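Uncharacterized protein (Streptococcus mutans, PDB 3L7Y) is uncharacterised but binds magnesium and probably acts as a phosphatase of the haloacid dehalogenase-like family. Local coordinates at residues A[46-51]-A[58-63]; A[125-130]-A[172-177]; A[283-288]-A[292-297]. One frame throughout, in Å; residues are numbered along the deposited sequence.

In the fold
Interactions 1 and 3 belong to the Rossmann-like core with its eight-stranded sheet, their centres about 9 Å apart, whereas interaction 2 lies on the other side of the chain's centre, in the smaller domain with the six-stranded sheet. Interactions 1 and 2 are buried and wholly apolar, the first a pair of rings, the second an isoleucine among phenylalanine and leucine. Interaction 3 is mixed: an apolar pair on its inner side, and outside it a salt bridge and a water bridge. The two core contacts are joined directly by salt bridges from Arg62 and Arg59 to Asp297. Chemistry follows burial, not distance from the chain's centre: charge and water where Lys285 is exposed.

Interaction 1 of 3, residues A[46-51]-A[58-63]; sequences GTFLNS and NRFQRI
An offset edge-to-face stack of Phe48 on Phe60 forms this buried contact, which joins the short helix 44-48, just after strand 39-42, to helix 57-69. The two rings carry all of it. Phe48 supplies the edge: its CZ comes within 3.6 Å of Phe60 CD1, while its CE1 stands 3.8 Å from that same Phe60 CD1. Phe60 supplies the face, its plane standing at 87° to that of Phe48 with the ring centroids 5.3 Å apart. Because the incoming edge is shifted toward the CD1 side, the T-shape is not centred.

Both rings are thrown out anti to their backbone nitrogens (chi1 -174° in Phe48, 172° in Phe60), which lets them bridge the 10.1 Å between Phe48 CA and Phe60 CA. Other aromatic rings complete the cluster: Tyr55 meets Phe48, and Phe74 and Phe89 meet Phe60.

Phe48 closes a helical turn of the wider pi type, and Leu49 is the first residue to leave helical geometry. The side chain of Phe48 lies about 6 Å from that of Asp43, a magnesium ligand together with Asp45 and Asp252. A single wide turn directly after the first core strand and its Asp-x-Asp signature is consistent with the squiggle of haloacid dehalogenase-like hydrolases.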
loop_
_atom_site.group_PDB
_atom_site.type_symbol
_atom_site.label_atom_id
_atom_site.label_comp_id
_atom_site.label_asym_id
_atom_site.label_seq_id
_atom_site.Cartn_x
_atom_site.Cartn_y
_atom_site.Cartn_z
ATOM N N GLY A 46 -0.381 -8.534 -5.943
ATOM C CA GLY A 46 0.536 -8.621 -7.073
ATOM C C GLY A 46 1.942 -9.055 -6.694
ATOM O O GLY A 46 2.802 -9.205 -7.557
ATOM N N THR A 47 2.163 -9.256 -5.397
ATOM C CA THR A 47 3.478 -9.548 -4.856
ATOM C C THR A 47 3.401 -10.741 -3.893
ATOM O O THR A 47 3.589 -11.880 -4.319
ATOM C CB THR A 47 4.086 -8.312 -4.152
ATOM O OG1 THR A 47 4.132 -7.212 -5.073
ATOM C CG2 THR A 47 5.511 -8.614 -3.668
ATOM N N PHE A 48 3.123 -10.491 -2.613
ATOM C CA PHE A 48 2.932 -11.581 -1.647
ATOM C C PHE A 48 1.729 -12.412 -2.073
ATOM O O PHE A 48 1.768 -13.642 -2.031
ATOM C CB PHE A 48 2.728 -11.023 -0.230
ATOM C CG PHE A 48 2.667 -12.080 0.865
ATOM C CD1 PHE A 48 3.830 -12.599 1.423
ATOM C CD2 PHE A 48 1.444 -12.502 1.376
ATOM C CE1 PHE A 48 3.777 -13.556 2.454
ATOM C CE2 PHE A 48 1.372 -13.447 2.410
ATOM C CZ PHE A 48 2.551 -13.986 2.945
ATOM N N LEU A 49 0.663 -11.735 -2.495
ATOM C CA LEU A 49 -0.563 -12.419 -2.905
ATOM C C LEU A 49 -0.488 -12.872 -4.354
ATOM O O LEU A 49 0.047 -12.164 -5.218
ATOM C CB LEU A 49 -1.778 -11.514 -2.701
ATOM C CG LEU A 49 -2.019 -11.079 -1.253
ATOM C CD1 LEU A 49 -3.213 -10.130 -1.161
ATOM C CD2 LEU A 49 -2.206 -12.323 -0.353
ATOM N N ASN A 50 -1.031 -14.055 -4.616
ATOM C CA ASN A 50 -1.069 -14.596 -5.964
ATOM C C ASN A 50 -2.233 -13.963 -6.710
ATOM O O ASN A 50 -2.921 -13.124 -6.155
ATOM C CB ASN A 50 -1.161 -16.135 -5.945
ATOM C CG ASN A 50 -2.466 -16.650 -5.335
ATOM O OD1 ASN A 50 -3.491 -15.979 -5.374
ATOM N ND2 ASN A 50 -2.431 -17.864 -4.796
ATOM N N SER A 51 -2.446 -14.348 -7.962
ATOM C CA SER A 51 -3.509 -13.759 -8.763
ATOM C C SER A 51 -4.926 -14.075 -8.231
ATOM O O SER A 51 -5.884 -13.377 -8.557
ATOM C CB SER A 51 -3.365 -14.188 -10.220
ATOM O OG SER A 51 -2.384 -13.392 -10.866
ATOM N N ASN A 58 0.550 -22.371 4.811
ATOM C CA ASN A 58 1.418 -23.300 5.522
ATOM C C ASN A 58 2.891 -22.933 5.371
ATOM O O ASN A 58 3.621 -22.837 6.360
ATOM C CB ASN A 58 1.178 -24.736 5.045
ATOM C CG ASN A 58 -0.186 -25.269 5.452
ATOM O OD1 ASN A 58 -0.650 -25.051 6.575
ATOM N ND2 ASN A 58 -0.831 -25.984 4.539
ATOM N N ARG A 59 3.326 -22.724 4.133
ATOM C CA ARG A 59 4.732 -22.434 3.876
ATOM C C ARG A 59 5.099 -21.147 4.595
ATOM O O ARG A 59 6.176 -21.045 5.184
ATOM C CB ARG A 59 5.024 -22.340 2.370
ATOM C CG ARG A 59 6.484 -22.069 2.026
ATOM C CD ARG A 59 6.736 -22.059 0.516
ATOM N NE ARG A 59 8.163 -21.986 0.215
ATOM C CZ ARG A 59 8.674 -21.833 -1.004
ATOM N NH1 ARG A 59 7.873 -21.733 -2.061
ATOM N NH2 ARG A 59 9.988 -21.778 -1.164
ATOM N N PHE A 60 4.191 -20.173 4.563
ATOM C CA PHE A 60 4.449 -18.897 5.211
ATOM C C PHE A 60 4.602 -19.019 6.724
ATOM O O PHE A 60 5.529 -18.465 7.305
ATOM C CB PHE A 60 3.350 -17.867 4.929
ATOM C CG PHE A 60 3.501 -16.617 5.755
ATOM C CD1 PHE A 60 4.517 -15.711 5.479
ATOM C CD2 PHE A 60 2.669 -16.372 6.828
ATOM C CE1 PHE A 60 4.679 -14.570 6.254
ATOM C CE2 PHE A 60 2.821 -15.234 7.604
ATOM C CZ PHE A 60 3.831 -14.333 7.318
ATOM N N GLN A 61 3.672 -19.712 7.369
ATOM C CA GLN A 61 3.721 -19.802 8.818
ATOM C C GLN A 61 5.006 -20.496 9.288
ATOM O O GLN A 61 5.559 -20.150 10.328
ATOM C CB GLN A 61 2.454 -20.475 9.374
ATOM C CG GLN A 61 1.236 -19.550 9.319
ATOM C CD GLN A 61 -0.035 -20.181 9.848
ATOM O OE1 GLN A 61 -0.427 -21.268 9.420
ATOM N NE2 GLN A 61 -0.702 -19.486 10.774
ATOM N N ARG A 62 5.486 -21.463 8.512
ATOM C CA ARG A 62 6.730 -22.145 8.844
ATOM C C ARG A 62 7.912 -21.194 8.645
ATOM O O ARG A 62 8.870 -21.191 9.421
ATOM C CB ARG A 62 6.892 -23.408 7.989
ATOM C CG ARG A 62 7.896 -24.411 8.538
ATOM C CD ARG A 62 9.293 -24.193 7.972
ATOM N NE ARG A 62 9.310 -24.329 6.516
ATOM C CZ ARG A 62 9.813 -23.815 5.395
ATOM N NH1 ARG A 62 9.699 -23.868 4.073
ATOM N NH2 ARG A 62 10.316 -22.586 5.351
ATOM N N ILE A 63 7.841 -20.386 7.594
ATOM C CA ILE A 63 8.850 -19.360 7.375
ATOM C C ILE A 63 8.821 -18.353 8.519
ATOM O O ILE A 63 9.862 -17.944 9.022
ATOM C CB ILE A 63 8.651 -18.666 6.030
ATOM C CG1 ILE A 63 9.029 -19.617 4.897
ATOM C CG2 ILE A 63 9.495 -17.407 5.939
ATOM C CD1 ILE A 63 8.932 -18.981 3.519
#

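Interaction 2 of 3, residues A[125-130]-A[172-177]; sequences SIIYFI and NSFSPL
Ile127 lays the two ends of its side chain, CG2 and CD1, against Phe174, and CD1 also reaches Leu177. The setting is the cap domain, an alpha/beta unit built on the six-stranded sheet and consistent with the C2-type cap of the Cof-like branch of the haloacid dehalogenase family. Here helix 120-133, which packs on strands 138-143 and 182-188, is met by the loop that runs from strand 168-171 toward strand 182-188.

Both branches of Ile127 take part. With chi1 at -76°, CG2 is placed anti to the backbone nitrogen and CG1 beside it; the extended chi2 of 179° then carries CD1 outward. CG2 approaches Phe174 CD2 at 4.1 Å, and CD1 lies at the same 4.1 Å from Phe174 CB, where ring and backbone join. The isoleucine and phenylalanine side chains cross at about a right angle; CG2 comes to the ring obliquely, and the two methyls together touch CB, CG and CD2 of the aromatic residue.

Leu141 of strand 138-143 touches both Ile127 and Phe174, and Leu185 reaches Ile127 from strand 182-188, so the pair belongs to the apolar layer between helix, loop and sheet. No hydrogen bond crosses between the segments; on the loop side, Leu177 O accepts a hydrogen bond from Arg120 NH2 at the start of the same helix.

Past the cis peptide between Ser175 and Pro176, the chain brings Leu177 back toward the helix, where its CD2 rests 3.9 Å from Ile127 CD1.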
loop_
_atom_site.group_PDB
_atom_site.type_symbol
_atom_site.label_atom_id
_atom_site.label_comp_id
_atom_site.label_asym_id
_atom_site.label_seq_id
_atom_site.Cartn_x
_atom_site.Cartn_y
_atom_site.Cartn_z
ATOM N N SER A 125 -10.742 20.282 -0.715
ATOM C CA SER A 125 -10.259 21.054 -1.850
ATOM C C SER A 125 -9.821 20.182 -3.048
ATOM O O SER A 125 -10.142 20.506 -4.188
ATOM C CB SER A 125 -9.180 22.044 -1.407
ATOM O OG SER A 125 -8.379 22.425 -2.506
ATOM N N ILE A 126 -9.105 19.084 -2.803
ATOM C CA ILE A 126 -8.709 18.199 -3.909
ATOM C C ILE A 126 -9.943 17.499 -4.490
ATOM O O ILE A 126 -9.997 17.211 -5.679
ATOM C CB ILE A 126 -7.680 17.126 -3.483
ATOM C CG1 ILE A 126 -7.035 16.465 -4.723
ATOM C CG2 ILE A 126 -8.353 16.054 -2.641
ATOM C CD1 ILE A 126 -6.161 17.368 -5.511
ATOM N N ILE A 127 -10.943 17.241 -3.646
ATOM C CA ILE A 127 -12.196 16.648 -4.111
ATOM C C ILE A 127 -12.932 17.577 -5.067
ATOM O O ILE A 127 -13.423 17.147 -6.131
ATOM C CB ILE A 127 -13.135 16.276 -2.936
ATOM C CG1 ILE A 127 -12.642 15.002 -2.242
ATOM C CG2 ILE A 127 -14.566 16.081 -3.421
ATOM C CD1 ILE A 127 -13.496 14.586 -1.052
ATOM N N TYR A 128 -13.010 18.849 -4.687
ATOM C CA TYR A 128 -13.703 19.841 -5.509
ATOM C C TYR A 128 -12.996 19.950 -6.857
ATOM O O TYR A 128 -13.619 20.047 -7.910
ATOM C CB TYR A 128 -13.717 21.200 -4.812
ATOM C CG TYR A 128 -14.347 22.282 -5.647
ATOM C CD1 TYR A 128 -15.715 22.490 -5.624
ATOM C CD2 TYR A 128 -13.574 23.082 -6.478
ATOM C CE1 TYR A 128 -16.302 23.479 -6.401
ATOM C CE2 TYR A 128 -14.145 24.068 -7.254
ATOM C CZ TYR A 128 -15.508 24.264 -7.212
ATOM O OH TYR A 128 -16.081 25.245 -7.984
ATOM N N PHE A 129 -11.674 19.904 -6.809
ATOM C CA PHE A 129 -10.870 19.996 -8.008
ATOM C C PHE A 129 -11.097 18.794 -8.942
ATOM O O PHE A 129 -11.287 18.964 -10.138
ATOM C CB PHE A 129 -9.399 20.103 -7.615
ATOM C CG PHE A 129 -8.477 20.042 -8.765
ATOM C CD1 PHE A 129 -8.399 21.098 -9.655
ATOM C CD2 PHE A 129 -7.683 18.925 -8.973
ATOM C CE1 PHE A 129 -7.532 21.037 -10.748
ATOM C CE2 PHE A 129 -6.817 18.861 -10.049
ATOM C CZ PHE A 129 -6.741 19.918 -10.941
ATOM N N ILE A 130 -11.086 17.580 -8.395
ATOM C CA ILE A 130 -11.302 16.386 -9.214
ATOM C C ILE A 130 -12.727 16.319 -9.779
ATOM O O ILE A 130 -12.923 15.999 -10.953
ATOM C CB ILE A 130 -10.997 15.095 -8.436
ATOM C CG1 ILE A 130 -9.527 15.080 -7.997
ATOM C CG2 ILE A 130 -11.350 13.841 -9.289
ATOM C CD1 ILE A 130 -8.543 14.944 -9.152
ATOM N N ASN A 172 -24.608 11.224 -0.462
ATOM C CA ASN A 172 -25.100 12.023 -1.590
ATOM C C ASN A 172 -24.213 13.207 -1.909
ATOM O O ASN A 172 -24.382 13.870 -2.932
ATOM C CB ASN A 172 -26.579 12.467 -1.435
ATOM C CG ASN A 172 -26.848 13.300 -0.181
ATOM O OD1 ASN A 172 -27.953 13.255 0.357
ATOM N ND2 ASN A 172 -25.870 14.082 0.265
ATOM N N SER A 173 -23.276 13.479 -1.017
ATOM C CA SER A 173 -22.317 14.531 -1.261
ATOM C C SER A 173 -21.141 14.388 -0.320
ATOM O O SER A 173 -21.266 13.848 0.786
ATOM C CB SER A 173 -22.962 15.910 -1.109
ATOM O OG SER A 173 -23.048 16.304 0.247
ATOM N N PHE A 174 -19.998 14.876 -0.787
ATOM C CA PHE A 174 -18.785 14.927 0.011
ATOM C C PHE A 174 -18.617 16.266 0.732
ATOM O O PHE A 174 -17.598 16.493 1.393
ATOM C CB PHE A 174 -17.578 14.690 -0.885
ATOM C CG PHE A 174 -17.387 13.257 -1.284
ATOM C CD1 PHE A 174 -17.559 12.239 -0.362
ATOM C CD2 PHE A 174 -16.987 12.926 -2.570
ATOM C CE1 PHE A 174 -17.359 10.918 -0.727
ATOM C CE2 PHE A 174 -16.774 11.589 -2.935
ATOM C CZ PHE A 174 -16.961 10.599 -2.015
ATOM N N SER A 175 -19.597 17.166 0.612
ATOM C CA SER A 175 -19.438 18.490 1.221
ATOM C C SER A 175 -20.607 18.916 2.124
ATOM O O SER A 175 -21.719 19.121 1.652
ATOM C CB SER A 175 -19.187 19.555 0.150
ATOM O OG SER A 175 -18.938 20.813 0.752
ATOM N N PRO A 176 -20.355 19.041 3.432
ATOM C CA PRO A 176 -19.075 18.766 4.090
ATOM C C PRO A 176 -18.767 17.268 4.132
ATOM O O PRO A 176 -19.562 16.436 3.682
ATOM C CB PRO A 176 -19.302 19.259 5.528
ATOM C CG PRO A 176 -20.602 20.045 5.499
ATOM C CD PRO A 176 -21.395 19.470 4.389
ATOM N N LEU A 177 -17.611 16.934 4.694
ATOM C CA LEU A 177 -17.125 15.554 4.712
ATOM C C LEU A 177 -17.781 14.768 5.846
ATOM O O LEU A 177 -18.301 15.360 6.778
ATOM C CB LEU A 177 -15.603 15.562 4.865
ATOM C CG LEU A 177 -14.890 16.067 3.605
ATOM C CD1 LEU A 177 -13.471 16.548 3.908
ATOM C CD2 LEU A 177 -14.876 14.973 2.532
#

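Interaction 3 of 3, residues A[283-288]-A[292-297]; sequences QAKSND and VLDVID
Lys285 reaches from the loop after strand 282-283 to Asp294 on helix 291-301. Its CB and CG make no close approach to the helix; they serve to lead the chain out and round, with bends at chi2, chi3 and chi4. CD is the first atom to near the carboxylate, 3.8 Å from Asp294 OD1. CE comes closer still, to 3.2 Å from Asp294 OD1, and NZ ends 3.4 Å from that same Asp294 OD1. NZ and OD1 form a long salt bridge, the lysine and aspartate side chains crossing at about a right angle. CE, not NZ, is the lysine atom closest to OD1, and chi4, at -32°, is well away from a staggered value; the ammonium is not closely directed at the oxygen.

The acid is presented by a chi1 of 170°, which swings Asp294 CG anti to its backbone nitrogen. Its OD1 has a second partner: a water donates to Asp294 OD1 at 2.8 Å and accepts from Lys285 N at 2.9 Å, so the carboxylate is linked both to the lysine side chain and, through water, to its backbone N-H.

Deeper in, Ala284 CB packs on Val295 CG2 at 4.0 Å. Ala284 is tied by its backbone to Ala268 of the neighbouring strand, and Val295 touches Met248 and Phe250 of strand 247-251, which places this pair against the core sheet.

The chemistry is that of a tight connection from edge strand to final helix: the apolar pair gives inner packing, while a long bridge on an exposed, sharply bent lysine probably adds modest strength, and the water link may hold the carboxylate more definitely.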
loop_
_atom_site.group_PDB
_atom_site.type_symbol
_atom_site.label_atom_id
_atom_site.label_comp_id
_atom_site.label_asym_id
_atom_site.label_seq_id
_atom_site.Cartn_x
_atom_site.Cartn_y
_atom_site.Cartn_z
ATOM N N GLN A 283 15.550 -9.699 -9.222
ATOM C CA GLN A 283 14.228 -10.094 -9.711
ATOM C C GLN A 283 13.798 -11.408 -9.052
ATOM O O GLN A 283 14.594 -12.349 -8.936
ATOM C CB GLN A 283 14.217 -10.190 -11.242
ATOM C CG GLN A 283 12.906 -10.623 -11.865
ATOM C CD GLN A 283 12.860 -10.347 -13.363
ATOM O OE1 GLN A 283 11.834 -10.529 -14.009
ATOM N NE2 GLN A 283 13.975 -9.897 -13.913
ATOM N N ALA A 284 12.553 -11.452 -8.575
ATOM C CA ALA A 284 11.984 -12.676 -8.021
ATOM C C ALA A 284 11.157 -13.399 -9.085
ATOM O O ALA A 284 10.885 -12.842 -10.147
ATOM C CB ALA A 284 11.113 -12.346 -6.807
ATOM N N LYS A 285 10.737 -14.627 -8.802
ATOM C CA LYS A 285 9.692 -15.237 -9.624
ATOM C C LYS A 285 8.409 -14.434 -9.507
ATOM O O LYS A 285 8.369 -13.436 -8.802
ATOM C CB LYS A 285 9.445 -16.695 -9.246
ATOM C CG LYS A 285 10.320 -17.637 -10.031
ATOM C CD LYS A 285 11.666 -17.797 -9.386
ATOM C CE LYS A 285 11.760 -19.167 -8.751
ATOM N NZ LYS A 285 10.414 -19.568 -8.295
ATOM N N SER A 286 7.364 -14.860 -10.206
ATOM C CA SER A 286 6.104 -14.114 -10.203
ATOM C C SER A 286 5.341 -14.376 -8.914
ATOM O O SER A 286 5.640 -15.320 -8.192
ATOM C CB SER A 286 5.237 -14.548 -11.375
ATOM O OG SER A 286 4.655 -15.811 -11.100
ATOM N N ASN A 287 4.341 -13.546 -8.633
ATOM C CA ASN A 287 3.520 -13.754 -7.457
ATOM C C ASN A 287 2.718 -15.045 -7.566
ATOM O O ASN A 287 2.196 -15.527 -6.574
ATOM C CB ASN A 287 2.588 -12.562 -7.222
ATOM C CG ASN A 287 1.561 -12.386 -8.330
ATOM O OD1 ASN A 287 0.374 -12.131 -8.068
ATOM N ND2 ASN A 287 2.010 -12.502 -9.574
ATOM N N ASP A 288 2.614 -15.599 -8.773
ATOM C CA ASP A 288 1.895 -16.858 -8.948
ATOM C C ASP A 288 2.840 -18.054 -8.853
ATOM O O ASP A 288 2.429 -19.198 -9.024
ATOM C CB ASP A 288 1.123 -16.878 -10.266
ATOM C CG ASP A 288 -0.172 -16.085 -10.196
ATOM O OD1 ASP A 288 -0.747 -15.986 -9.094
ATOM O OD2 ASP A 288 -0.613 -15.558 -11.239
ATOM N N VAL A 292 7.924 -14.454 -3.453
ATOM C CA VAL A 292 8.393 -13.893 -2.192
ATOM C C VAL A 292 8.912 -14.963 -1.230
ATOM O O VAL A 292 9.990 -14.820 -0.667
ATOM C CB VAL A 292 7.275 -13.080 -1.481
ATOM C CG1 VAL A 292 7.685 -12.759 -0.068
ATOM C CG2 VAL A 292 6.961 -11.792 -2.249
ATOM N N LEU A 293 8.129 -16.017 -1.012
ATOM C CA LEU A 293 8.514 -17.047 -0.048
ATOM C C LEU A 293 9.730 -17.791 -0.576
ATOM O O LEU A 293 10.584 -18.248 0.184
ATOM C CB LEU A 293 7.364 -18.020 0.213
ATOM C CG LEU A 293 6.080 -17.374 0.753
ATOM C CD1 LEU A 293 5.054 -18.442 1.032
ATOM C CD2 LEU A 293 6.338 -16.552 2.020
ATOM N N ASP A 294 9.804 -17.898 -1.894
ATOM C CA ASP A 294 10.919 -18.598 -2.534
ATOM C C ASP A 294 12.229 -17.911 -2.179
ATOM O O ASP A 294 13.199 -18.562 -1.775
ATOM C CB ASP A 294 10.719 -18.642 -4.045
ATOM C CG ASP A 294 11.944 -19.137 -4.781
ATOM O OD1 ASP A 294 12.377 -18.442 -5.727
ATOM O OD2 ASP A 294 12.481 -20.207 -4.406
ATOM N N VAL A 295 12.259 -16.595 -2.334
ATOM C CA VAL A 295 13.445 -15.808 -2.020
ATOM C C VAL A 295 13.756 -15.897 -0.536
ATOM O O VAL A 295 14.909 -16.029 -0.156
ATOM C CB VAL A 295 13.267 -14.331 -2.432
ATOM C CG1 VAL A 295 14.384 -13.461 -1.853
ATOM C CG2 VAL A 295 13.214 -14.215 -3.947
ATOM N N ILE A 296 12.726 -15.852 0.303
ATOM C CA ILE A 296 12.938 -15.918 1.741
ATOM C C ILE A 296 13.490 -17.272 2.185
ATOM O O ILE A 296 14.415 -17.311 2.990
ATOM C CB ILE A 296 11.659 -15.601 2.555
ATOM C CG1 ILE A 296 11.129 -14.203 2.218
ATOM C CG2 ILE A 296 11.952 -15.712 4.043
ATOM C CD1 ILE A 296 9.725 -13.925 2.833
ATOM N N ASP A 297 12.919 -18.373 1.680
ATOM C CA ASP A 297 13.455 -19.703 1.953
ATOM C C ASP A 297 14.884 -19.857 1.436
ATOM O O ASP A 297 15.693 -20.565 2.033
ATOM C CB ASP A 297 12.564 -20.806 1.369
ATOM C CG ASP A 297 11.570 -21.349 2.377
ATOM O OD1 ASP A 297 11.774 -21.147 3.598
ATOM O OD2 ASP A 297 10.587 -21.994 1.953
HETATM O O HOH W 1 11.417 -15.889 -6.327
#